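PDB 4XGU: putative pachytene checkpoint protein 2 from Caenorhabditis elegans, which is an AAA+ family ATPase that probably uses ATP hydrolysis to remodel partner proteins, with a likely key role in chromosome recombination during meiosis. Local coordinates for residues B[245-255]-B[292-301]; B[122-132]-B[206-214]. One frame throughout, in Å; residues are numbered along the deposited sequence.

Contact 1: B[245-255]-B[292-301]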
# COMPACT_ATOMS: atom_id res chain seq x y z
N CYS B 245 -30.62 30.80 19.07
CA CYS B 245 -29.71 30.03 19.90
C CYS B 245 -28.43 29.71 19.14
O CYS B 245 -28.48 29.16 18.04
CB CYS B 245 -30.37 28.72 20.37
SG CYS B 245 -29.20 27.56 21.14
N MET B 246 -27.29 30.05 19.73
CA MET B 246 -26.02 29.77 19.09
C MET B 246 -25.39 28.52 19.68
O MET B 246 -25.43 28.30 20.90
CB MET B 246 -25.06 30.96 19.21
CG MET B 246 -24.58 31.28 20.61
SD MET B 246 -23.68 32.85 20.69
CE MET B 246 -22.57 32.69 19.29
N VAL B 247 -24.84 27.68 18.81
CA VAL B 247 -24.22 26.44 19.25
C VAL B 247 -22.71 26.46 18.97
O VAL B 247 -22.26 26.98 17.95
CB VAL B 247 -24.88 25.20 18.59
CG1 VAL B 247 -26.38 25.41 18.46
CG2 VAL B 247 -24.28 24.90 17.23
N PHE B 248 -21.94 25.94 19.92
CA PHE B 248 -20.50 25.86 19.78
C PHE B 248 -20.07 24.41 19.69
O PHE B 248 -20.49 23.58 20.50
CB PHE B 248 -19.79 26.54 20.95
CG PHE B 248 -19.90 28.03 20.95
CD1 PHE B 248 -20.97 28.66 21.56
CD2 PHE B 248 -18.92 28.81 20.36
CE1 PHE B 248 -21.07 30.05 21.56
CE2 PHE B 248 -19.01 30.19 20.36
CZ PHE B 248 -20.08 30.81 20.97
N VAL B 249 -19.24 24.08 18.71
CA VAL B 249 -18.74 22.72 18.59
C VAL B 249 -17.24 22.69 18.78
O VAL B 249 -16.48 23.23 17.97
CB VAL B 249 -19.10 22.10 17.23
CG1 VAL B 249 -18.50 20.71 17.12
CG2 VAL B 249 -20.61 22.06 17.05
N LEU B 250 -16.81 22.07 19.87
CA LEU B 250 -15.39 21.92 20.15
C LEU B 250 -14.92 20.51 19.78
O LEU B 250 -15.58 19.53 20.11
CB LEU B 250 -15.09 22.21 21.62
CG LEU B 250 -13.64 21.97 22.07
CD1 LEU B 250 -12.70 22.87 21.28
CD2 LEU B 250 -13.49 22.20 23.56
N ILE B 251 -13.79 20.43 19.09
CA ILE B 251 -13.23 19.15 18.68
C ILE B 251 -11.77 19.05 19.13
O ILE B 251 -10.91 19.80 18.67
CB ILE B 251 -13.33 18.95 17.16
CG1 ILE B 251 -14.80 19.00 16.72
CG2 ILE B 251 -12.69 17.64 16.75
CD1 ILE B 251 -14.99 19.19 15.24
N ASP B 252 -11.50 18.12 20.04
CA ASP B 252 -10.17 17.97 20.62
C ASP B 252 -9.37 16.87 19.93
O ASP B 252 -9.95 15.92 19.40
CB ASP B 252 -10.27 17.68 22.12
CG ASP B 252 -11.03 18.75 22.87
OD1 ASP B 252 -10.79 19.94 22.61
OD2 ASP B 252 -11.87 18.39 23.72
N GLU B 253 -8.04 17.00 19.95
CA GLU B 253 -7.13 16.03 19.34
C GLU B 253 -7.55 15.66 17.93
O GLU B 253 -7.70 14.49 17.60
CB GLU B 253 -7.04 14.77 20.20
CG GLU B 253 -6.17 14.90 21.43
CD GLU B 253 -5.17 13.77 21.56
OE1 GLU B 253 -5.41 12.69 20.98
OE2 GLU B 253 -4.13 13.96 22.24
N VAL B 254 -7.75 16.68 17.09
CA VAL B 254 -8.32 16.50 15.76
C VAL B 254 -7.57 15.47 14.92
O VAL B 254 -8.17 14.68 14.20
CB VAL B 254 -8.36 17.83 14.99
CG1 VAL B 254 -8.94 17.63 13.60
CG2 VAL B 254 -9.18 18.85 15.75
N GLU B 255 -6.24 15.46 15.04
CA GLU B 255 -5.44 14.58 14.22
C GLU B 255 -5.43 13.14 14.74
O GLU B 255 -4.97 12.23 14.06
CB GLU B 255 -4.01 15.12 14.11
CG GLU B 255 -3.96 16.49 13.46
CD GLU B 255 -2.56 16.90 13.08
OE1 GLU B 255 -2.08 17.95 13.58
OE2 GLU B 255 -1.92 16.18 12.29
N ASN B 292 -26.09 30.61 13.08
CA ASN B 292 -26.03 30.58 14.54
C ASN B 292 -25.14 29.46 15.08
O ASN B 292 -25.38 28.94 16.16
CB ASN B 292 -27.44 30.43 15.11
CG ASN B 292 -28.06 29.08 14.79
OD1 ASN B 292 -27.72 28.45 13.79
ND2 ASN B 292 -28.96 28.62 15.65
N VAL B 293 -24.12 29.10 14.32
CA VAL B 293 -23.24 28.00 14.70
C VAL B 293 -21.78 28.41 14.61
O VAL B 293 -21.42 29.22 13.77
CB VAL B 293 -23.49 26.76 13.82
CG1 VAL B 293 -22.52 25.66 14.15
CG2 VAL B 293 -24.92 26.27 13.99
N LEU B 294 -20.95 27.86 15.49
CA LEU B 294 -19.52 28.14 15.46
C LEU B 294 -18.73 26.91 15.90
O LEU B 294 -18.96 26.38 16.99
CB LEU B 294 -19.20 29.33 16.35
CG LEU B 294 -17.81 29.94 16.18
CD1 LEU B 294 -17.62 30.36 14.74
CD2 LEU B 294 -17.66 31.12 17.11
N ILE B 295 -17.81 26.45 15.06
CA ILE B 295 -17.06 25.24 15.38
C ILE B 295 -15.59 25.54 15.65
O ILE B 295 -14.94 26.26 14.90
CB ILE B 295 -17.20 24.18 14.26
CG1 ILE B 295 -16.73 24.74 12.92
CG2 ILE B 295 -18.65 23.75 14.11
CD1 ILE B 295 -17.10 23.87 11.74
N LEU B 296 -15.08 24.99 16.74
CA LEU B 296 -13.70 25.24 17.17
C LEU B 296 -12.90 23.95 17.24
O LEU B 296 -13.35 22.96 17.81
CB LEU B 296 -13.68 25.95 18.52
CG LEU B 296 -14.43 27.27 18.68
CD1 LEU B 296 -15.87 27.05 19.10
CD2 LEU B 296 -13.71 28.16 19.68
N CYS B 297 -11.70 23.97 16.66
CA CYS B 297 -10.85 22.78 16.63
C CYS B 297 -9.50 23.04 17.28
O CYS B 297 -8.97 24.15 17.23
CB CYS B 297 -10.65 22.32 15.18
SG CYS B 297 -12.18 21.98 14.29
N THR B 298 -8.94 22.01 17.90
CA THR B 298 -7.60 22.10 18.47
C THR B 298 -6.77 20.89 18.04
O THR B 298 -7.26 19.77 18.02
CB THR B 298 -7.64 22.19 20.01
OG1 THR B 298 -6.32 22.02 20.53
CG2 THR B 298 -8.54 21.12 20.59
N SER B 299 -5.52 21.13 17.67
CA SER B 299 -4.62 20.06 17.26
C SER B 299 -3.36 20.04 18.12
O SER B 299 -2.56 20.97 18.09
CB SER B 299 -4.26 20.20 15.78
OG SER B 299 -3.46 19.12 15.34
N ASN B 300 -3.18 18.96 18.88
CA ASN B 300 -2.05 18.86 19.80
C ASN B 300 -0.73 18.61 19.07
O ASN B 300 0.35 18.79 19.65
CB ASN B 300 -2.29 17.75 20.82
CG ASN B 300 -3.32 18.14 21.86
OD1 ASN B 300 -3.48 19.32 22.19
ND2 ASN B 300 -4.03 17.15 22.40
N LEU B 301 -0.81 18.20 17.82
CA LEU B 301 0.38 17.98 17.01
C LEU B 301 0.75 19.25 16.25
O LEU B 301 -0.12 19.98 15.79
CB LEU B 301 0.17 16.82 16.02
CG LEU B 301 1.29 16.52 15.02
CD1 LEU B 301 2.52 15.96 15.73
CD2 LEU B 301 0.80 15.58 13.93
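Val249 and Ile295 lie at the middle of a parallel pair of strands in the AAA+ core, 245-251 running into what reads as the Walker B motif (Asp252, Glu253) and 293-299 into Asn300, at the position of sensor 1. The two axes approach to 4.5 Å at 16°, and the backbone bonds follow the parallel pattern: Val247, Val249 and Ile251 each donate to the residue before their partner on 293-299 and accept from the one after it, as where Leu296 N reaches Val249 O at 2.6 Å. The apolar side chains fall on two faces, Val247, Val249, Val293 and Ile295 on one, Phe248, Leu250, Leu294 and Leu296 on the other. On the first, Ile295 CG2 lies 3.6 Å from Val249 CB, the two side chains running side by side; CG1 of Ile295 sits between the backbone N and carbonyl carbon (chi1 57°), so that the longer branch leads away from Val249. Val247 CG2 meets both methyls of Val293. On the second, the Phe248 ring takes Leu296 CD1 at its edge, near the ring plane, 3.7 Å from Phe248 CD2, while Leu294 CD2 comes up obliquely to Phe248 CE2 at 3.6 Å. Helix 185-199 covers this face, with Ala193 against Phe248 and Leu192 against Leu296; helix 275-288 packs on Ile295 through Ile284 and Ile287. Beyond the last strand pair Val254 N donates to Thr298 O at 3.3 Å, a long but nearly straight bond, and beside it Val254 CG2 lies 3.8 Å from Cys297 CB. At this end Asn300 touches ADP, and its OD1 accepts from Lys185 NZ. Asn300 ND2 donates to Glu253 OE2 at 3.2 Å on the anti side of the carboxylate, with the two planes turned 73° apart.

Contact 2: B[122-132]-B[206-214]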
# COMPACT_ATOMS: atom_id res chain seq x y z
N SER B 122 -19.10 13.15 23.32
CA SER B 122 -20.16 14.12 23.06
C SER B 122 -20.79 14.62 24.36
O SER B 122 -21.67 13.97 24.93
CB SER B 122 -21.23 13.50 22.17
OG SER B 122 -22.31 14.40 21.96
N GLN B 123 -20.33 15.77 24.84
CA GLN B 123 -20.89 16.39 26.04
C GLN B 123 -21.53 17.73 25.71
O GLN B 123 -20.94 18.55 25.00
CB GLN B 123 -19.81 16.58 27.11
CG GLN B 123 -18.72 15.53 27.11
CD GLN B 123 -17.63 15.83 28.13
OE1 GLN B 123 -17.86 16.57 29.09
NE2 GLN B 123 -16.45 15.27 27.92
N LEU B 124 -22.72 17.97 26.24
CA LEU B 124 -23.41 19.23 26.01
C LEU B 124 -23.22 20.20 27.17
O LEU B 124 -23.51 19.87 28.32
CB LEU B 124 -24.90 19.00 25.77
CG LEU B 124 -25.74 20.26 25.54
CD1 LEU B 124 -25.24 21.04 24.33
CD2 LEU B 124 -27.21 19.90 25.37
N TRP B 125 -22.72 21.39 26.86
CA TRP B 125 -22.53 22.42 27.87
C TRP B 125 -23.53 23.56 27.70
O TRP B 125 -23.73 24.05 26.59
CB TRP B 125 -21.10 22.98 27.82
CG TRP B 125 -20.04 21.99 28.17
CD1 TRP B 125 -19.36 21.18 27.32
CD2 TRP B 125 -19.52 21.73 29.48
NE1 TRP B 125 -18.45 20.42 28.01
CE2 TRP B 125 -18.53 20.74 29.34
CE3 TRP B 125 -19.80 22.23 30.75
CZ2 TRP B 125 -17.82 20.24 30.43
CZ3 TRP B 125 -19.10 21.73 31.83
CH2 TRP B 125 -18.11 20.75 31.67
N GLN B 126 -24.14 23.96 28.80
CA GLN B 126 -25.06 25.09 28.80
C GLN B 126 -24.29 26.38 29.08
O GLN B 126 -23.69 26.53 30.14
CB GLN B 126 -26.16 24.88 29.84
CG GLN B 126 -27.35 25.82 29.71
CD GLN B 126 -28.16 25.55 28.46
OE1 GLN B 126 -28.23 24.42 27.99
NE2 GLN B 126 -28.77 26.60 27.92
N LEU B 127 -24.30 27.32 28.13
CA LEU B 127 -23.48 28.52 28.25
C LEU B 127 -24.27 29.77 28.64
O LEU B 127 -25.34 30.03 28.08
CB LEU B 127 -22.74 28.79 26.94
CG LEU B 127 -21.72 27.73 26.53
CD1 LEU B 127 -20.91 28.22 25.34
CD2 LEU B 127 -20.81 27.39 27.71
N PRO B 128 -23.73 30.56 29.58
CA PRO B 128 -22.45 30.32 30.28
C PRO B 128 -22.60 29.45 31.54
O PRO B 128 -23.55 29.62 32.29
CB PRO B 128 -22.00 31.73 30.66
CG PRO B 128 -23.27 32.48 30.84
CD PRO B 128 -24.26 31.91 29.86
N CYS B 129 -21.65 28.55 31.75
CA CYS B 129 -21.71 27.61 32.88
C CYS B 129 -20.73 27.94 33.98
O CYS B 129 -19.82 28.74 33.79
CB CYS B 129 -21.45 26.18 32.40
SG CYS B 129 -19.89 25.96 31.54
N VAL B 130 -20.89 27.30 35.14
CA VAL B 130 -20.02 27.59 36.28
C VAL B 130 -18.60 27.15 36.02
O VAL B 130 -17.67 27.73 36.56
CB VAL B 130 -20.53 26.93 37.59
CG1 VAL B 130 -21.99 26.99 37.68
CG2 VAL B 130 -20.13 25.47 37.69
N GLU B 131 -18.42 26.16 35.14
CA GLU B 131 -17.12 25.51 34.98
C GLU B 131 -16.16 26.34 34.15
O GLU B 131 -14.94 26.24 34.31
CB GLU B 131 -17.30 24.13 34.37
CG GLU B 131 -17.99 23.11 35.28
CD GLU B 131 -19.51 23.19 35.24
OE1 GLU B 131 -20.04 24.12 34.61
OE2 GLU B 131 -20.17 22.32 35.85
N PHE B 132 -16.70 27.15 33.25
CA PHE B 132 -15.87 27.90 32.31
C PHE B 132 -15.53 29.30 32.82
O PHE B 132 -14.65 29.96 32.26
CB PHE B 132 -16.57 28.01 30.95
CG PHE B 132 -16.77 26.70 30.24
CD1 PHE B 132 -16.16 25.54 30.70
CD2 PHE B 132 -17.56 26.63 29.11
CE1 PHE B 132 -16.35 24.34 30.04
CE2 PHE B 132 -17.75 25.43 28.44
CZ PHE B 132 -17.14 24.28 28.91
N LYS B 206 -30.71 31.67 24.20
CA LYS B 206 -30.09 30.48 24.77
C LYS B 206 -28.78 30.17 24.05
O LYS B 206 -28.67 30.39 22.85
CB LYS B 206 -31.05 29.29 24.68
CG LYS B 206 -30.49 27.97 25.21
CD LYS B 206 -31.51 26.85 25.14
CE LYS B 206 -30.92 25.53 25.61
NZ LYS B 206 -31.93 24.44 25.64
N SER B 207 -27.79 29.66 24.78
CA SER B 207 -26.52 29.31 24.16
C SER B 207 -26.00 27.98 24.68
O SER B 207 -25.90 27.76 25.88
CB SER B 207 -25.49 30.41 24.41
OG SER B 207 -24.25 30.09 23.80
N VAL B 208 -25.66 27.08 23.75
CA VAL B 208 -25.18 25.75 24.11
C VAL B 208 -23.83 25.46 23.46
O VAL B 208 -23.46 26.08 22.46
CB VAL B 208 -26.18 24.65 23.70
CG1 VAL B 208 -27.48 24.79 24.47
CG2 VAL B 208 -26.43 24.70 22.20
N MET B 209 -23.09 24.52 24.04
CA MET B 209 -21.83 24.07 23.45
C MET B 209 -21.71 22.55 23.49
O MET B 209 -21.91 21.93 24.53
CB MET B 209 -20.62 24.69 24.16
CG MET B 209 -19.32 23.92 23.94
SD MET B 209 -17.83 24.82 24.44
CE MET B 209 -16.66 23.49 24.63
N LEU B 210 -21.38 21.97 22.34
CA LEU B 210 -21.16 20.54 22.22
C LEU B 210 -19.68 20.22 22.07
O LEU B 210 -19.04 20.66 21.12
CB LEU B 210 -21.94 19.98 21.03
CG LEU B 210 -23.42 19.73 21.34
CD1 LEU B 210 -24.21 19.54 20.06
CD2 LEU B 210 -23.56 18.52 22.25
N GLU B 211 -19.15 19.47 23.03
CA GLU B 211 -17.74 19.11 23.01
C GLU B 211 -17.55 17.66 22.58
O GLU B 211 -18.18 16.75 23.13
CB GLU B 211 -17.12 19.34 24.39
CG GLU B 211 -15.64 19.04 24.45
CD GLU B 211 -15.04 19.34 25.81
OE1 GLU B 211 -15.80 19.72 26.73
OE2 GLU B 211 -13.80 19.21 25.95
N ILE B 212 -16.68 17.45 21.61
CA ILE B 212 -16.42 16.12 21.07
C ILE B 212 -14.96 15.71 21.29
O ILE B 212 -14.06 16.55 21.24
CB ILE B 212 -16.74 16.05 19.56
CG1 ILE B 212 -18.07 16.74 19.26
CG2 ILE B 212 -16.76 14.61 19.08
CD1 ILE B 212 -18.43 16.76 17.79
N ASN B 213 -14.75 14.42 21.55
CA ASN B 213 -13.41 13.83 21.61
C ASN B 213 -12.55 14.34 22.76
O ASN B 213 -11.39 14.70 22.56
CB ASN B 213 -12.68 14.05 20.28
CG ASN B 213 -11.53 13.09 20.07
OD1 ASN B 213 -11.57 11.95 20.53
ND2 ASN B 213 -10.50 13.55 19.38
N SER B 214 -13.11 14.37 23.97
CA SER B 214 -12.37 14.83 25.14
C SER B 214 -12.26 13.73 26.20
O SER B 214 -13.21 13.49 26.95
CB SER B 214 -13.03 16.07 25.74
OG SER B 214 -14.29 15.75 26.31
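An antiparallel addition to the AAA+ sheet begins here: strand 123-127 pairs with strand 206-212, Trp125 opposite Met209 in a hydrogen-bonded pair. The evidence is reciprocal, Trp125 N donating to Met209 O at 2.5 Å and Met209 N to Trp125 O at 2.7 Å, and Gln123 with Glu211 repeats the pattern. On the face of Trp125, Met209 and Glu211, the indole and the extended Glu211 side chain run side by side. Trp125 NE1 donates to Glu211 OE1 at 3.0 Å, the oxygen being met nearly along its C-O axis but lying 30° out of the indole plane, which leaves the bond bent. Phe132, brought back by the loop after the strand, sets CZ 3.5 Å above the centre of the Trp125 ring system, and its CE2 lies 4.0 Å from Met209 SD in an oblique Met-aromatic contact. Replacing Trp125 by alanine removes the indole, which would probably leave Glu211 OE1 without this donor and Phe132 CZ without the ring beneath it. On the face of Leu124, Val208 and Leu210, Leu124 CD1 wedges between Val208 CB, at 3.8 Å, and Leu210 CD2, at 3.7 Å. That face is backed by helix 228-241 through Leu239 and Ile236, whereas helix 185-199 meets Phe132 and Ser207, and strand 245-251 continues the sheet beyond 206-212.

How the contacts relate
From the N terminus, contact 2 comes first: residues 122-132 wait for 206-214, closing a loop of 73 residues that holds strand 174-178, the P-loop and helix 185-199. Contact 1 then closes a shorter loop of 36 residues, which contains helix 275-288. The loops follow in series, so neither nests in nor crosses the other. In space they join in one sheet, ordered 123-127, 206-212, 245-251, 293-299, with 174-178 next in line. The seam between the contacts lies at 206-212 against 245-251, where Leu210 N probably donates to Phe248 O at 2.6 Å, and Asn213 ND2 probably donates to Asp252 O just past the ends of these strands.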